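Thioesterase superfamily (Jannaschia sp., PDB 2OAF) probably acts as a hotdog-fold thioesterase, hydrolysing the thioester bond of an acyl substrate that has not been identified. Local coordinates at residues B[70-75]-B[123-128]. Numbering follows the deposited sequence.
Sequences GTPFVR and TCVFTI. With PO4 (phosphate ion), chain D.
Cys-124 sets its sulfur over one face of the Phe-73 ring, SG standing 3.5 Å from the ring centroid and displaced toward the rim, with CE2 the nearest ring atom. SG, anti to its own carbonyl carbon (chi1 -62°), is thereby carried out over that ring. On this tight side, where Thr-71, Cys-124 and Phe-126 are buried, Thr-71 CG2 also meets the Phe-126 ring obliquely, 3.8 Å from CD2, and helix 59-65 covers Thr-71 through Trp-60 and Leu-63. Cut back to an alanine, Phe-73 would probably leave the cysteine sulfur without an aromatic face and open a gap against Thr-36 of the second subunit. The other side is looser, with Pro-72, Val-74 and Val-125 partly exposed: the side chains of Val-74 and Val-125 cross at about a right angle, CG1 to CG1 3.9 Å, and Pro-72 CG touches the Thr-127 methyl CG2. A phosphate, probably from the crystallisation liquor, accepts a hydrogen bond from Phe-73 N through O3 (3.1 Å) and is also bound by Thr-36 OG1 of the second subunit. Between the strands, Thr-127 pairs with Gly-70 through two backbone bonds, and Val-125 N reaches Pro-72 O at 3.0 Å. Thr-123 O then accepts both Val-74 N (2.8 Å) and Arg-75 N (3.3 Å), while Thr-123 N gives Arg-75 O an almost straight bond (178°). The guanidinium of Arg-75 leads away to salt bridges with Asp-79 and Glu-77 of the second subunit, whose strand continues the sheet. Val-74 and Arg-75 opposite Thr-123 form a classic beta bulge, here in the curled antiparallel sheet of a hotdog fold.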
loop_
_atom_site.group_PDB
_atom_site.type_symbol
_atom_site.label_atom_id
_atom_site.label_comp_id
_atom_site.label_asym_id
_atom_site.label_seq_id
_atom_site.Cartn_x
_atom_site.Cartn_y
_atom_site.Cartn_z
ATOM N N GLY B 70 9.922 -15.547 14.492
ATOM C CA GLY B 70 9.021 -14.490 14.100
ATOM C C GLY B 70 8.986 -13.432 15.170
ATOM O O GLY B 70 9.284 -13.707 16.340
ATOM N N THR B 71 8.661 -12.207 14.778
ATOM C CA THR B 71 8.543 -11.107 15.737
ATOM C C THR B 71 7.266 -10.324 15.425
ATOM O O THR B 71 7.315 -9.172 15.070
ATOM C CB THR B 71 9.796 -10.186 15.800
ATOM O OG1 THR B 71 9.923 -9.393 14.611
ATOM C CG2 THR B 71 11.057 -10.973 16.017
ATOM N N PRO B 72 6.108 -10.968 15.595
ATOM C CA PRO B 72 4.843 -10.270 15.325
ATOM C C PRO B 72 4.623 -9.052 16.244
ATOM O O PRO B 72 5.039 -9.061 17.394
ATOM C CB PRO B 72 3.779 -11.362 15.552
ATOM C CG PRO B 72 4.444 -12.370 16.429
ATOM C CD PRO B 72 5.893 -12.354 16.066
ATOM N N PHE B 73 3.957 -8.028 15.725
ATOM C CA PHE B 73 3.675 -6.830 16.514
ATOM C C PHE B 73 2.501 -6.996 17.439
ATOM O O PHE B 73 1.490 -7.611 17.094
ATOM C CB PHE B 73 3.431 -5.630 15.605
ATOM C CG PHE B 73 4.675 -5.152 14.953
ATOM C CD1 PHE B 73 5.138 -5.756 13.795
ATOM C CD2 PHE B 73 5.427 -4.142 15.530
ATOM C CE1 PHE B 73 6.315 -5.355 13.200
ATOM C CE2 PHE B 73 6.609 -3.728 14.927
ATOM C CZ PHE B 73 7.045 -4.342 13.749
ATOM N N VAL B 74 2.636 -6.436 18.633
ATOM C CA VAL B 74 1.534 -6.425 19.602
ATOM C C VAL B 74 1.095 -4.995 19.953
ATOM O O VAL B 74 -0.009 -4.799 20.443
ATOM C CB VAL B 74 1.851 -7.241 20.868
ATOM C CG1 VAL B 74 1.931 -8.736 20.532
ATOM C CG2 VAL B 74 3.125 -6.760 21.537
ATOM N N ARG B 75 1.941 -4.008 19.675
ATOM C CA ARG B 75 1.578 -2.609 19.866
ATOM C C ARG B 75 2.408 -1.681 18.999
ATOM O O ARG B 75 3.586 -1.944 18.702
ATOM C CB ARG B 75 1.736 -2.207 21.333
ATOM C CG ARG B 75 1.418 -0.720 21.634
ATOM C CD ARG B 75 1.383 -0.469 23.152
ATOM N NE ARG B 75 1.366 0.970 23.445
ATOM C CZ ARG B 75 0.272 1.731 23.440
ATOM N NH1 ARG B 75 -0.917 1.203 23.200
ATOM N NH2 ARG B 75 0.368 3.038 23.698
ATOM N N THR B 123 6.282 -2.499 19.490
ATOM C CA THR B 123 6.543 -3.614 20.384
ATOM C C THR B 123 6.139 -4.917 19.708
ATOM O O THR B 123 5.030 -5.035 19.160
ATOM C CB THR B 123 5.745 -3.460 21.686
ATOM O OG1 THR B 123 6.043 -2.183 22.261
ATOM C CG2 THR B 123 6.124 -4.570 22.687
ATOM N N CYS B 124 7.073 -5.859 19.708
ATOM C CA CYS B 124 6.945 -7.184 19.116
ATOM C C CYS B 124 7.133 -8.254 20.190
ATOM O O CYS B 124 7.872 -8.039 21.128
ATOM C CB CYS B 124 8.069 -7.367 18.110
ATOM S SG CYS B 124 7.979 -6.163 16.764
ATOM N N VAL B 125 6.481 -9.403 20.022
ATOM C CA VAL B 125 6.797 -10.605 20.793
ATOM C C VAL B 125 7.585 -11.533 19.859
ATOM O O VAL B 125 7.816 -11.190 18.702
ATOM C CB VAL B 125 5.532 -11.287 21.355
ATOM C CG1 VAL B 125 4.886 -10.408 22.437
ATOM C CG2 VAL B 125 4.542 -11.654 20.233
ATOM N N PHE B 126 8.020 -12.679 20.366
ATOM C CA PHE B 126 8.826 -13.633 19.598
ATOM C C PHE B 126 8.043 -14.909 19.437
ATOM O O PHE B 126 7.358 -15.340 20.379
ATOM C CB PHE B 126 10.147 -13.935 20.315
ATOM C CG PHE B 126 11.106 -12.784 20.324
ATOM C CD1 PHE B 126 11.043 -11.816 21.315
ATOM C CD2 PHE B 126 12.078 -12.647 19.319
ATOM C CE1 PHE B 126 11.941 -10.727 21.321
ATOM C CE2 PHE B 126 12.970 -11.557 19.326
ATOM C CZ PHE B 126 12.892 -10.600 20.326
ATOM N N THR B 127 8.130 -15.500 18.247
ATOM C CA THR B 127 7.543 -16.809 17.992
ATOM C C THR B 127 8.588 -17.787 17.443
ATOM O O THR B 127 9.661 -17.383 16.951
ATOM C CB THR B 127 6.390 -16.728 16.968
ATOM O OG1 THR B 127 6.893 -16.177 15.754
ATOM C CG2 THR B 127 5.213 -15.864 17.477
ATOM N N ILE B 128 8.258 -19.070 17.582
ATOM C CA ILE B 128 8.815 -20.149 16.779
ATOM C C ILE B 128 8.043 -20.069 15.475
ATOM O O ILE B 128 6.883 -20.448 15.422
ATOM C CB ILE B 128 8.585 -21.514 17.438
ATOM C CG1 ILE B 128 9.271 -21.560 18.816
ATOM C CG2 ILE B 128 9.139 -22.616 16.552
ATOM C CD1 ILE B 128 8.659 -22.528 19.798
HETATM P P PO4 D . 2.440 -9.109 11.476
HETATM O O1 PO4 D . 0.941 -9.097 11.366
HETATM O O2 PO4 D . 2.975 -7.924 10.693
HETATM O O3 PO4 D . 2.797 -8.974 12.954
HETATM O O4 PO4 D . 3.020 -10.413 10.929
#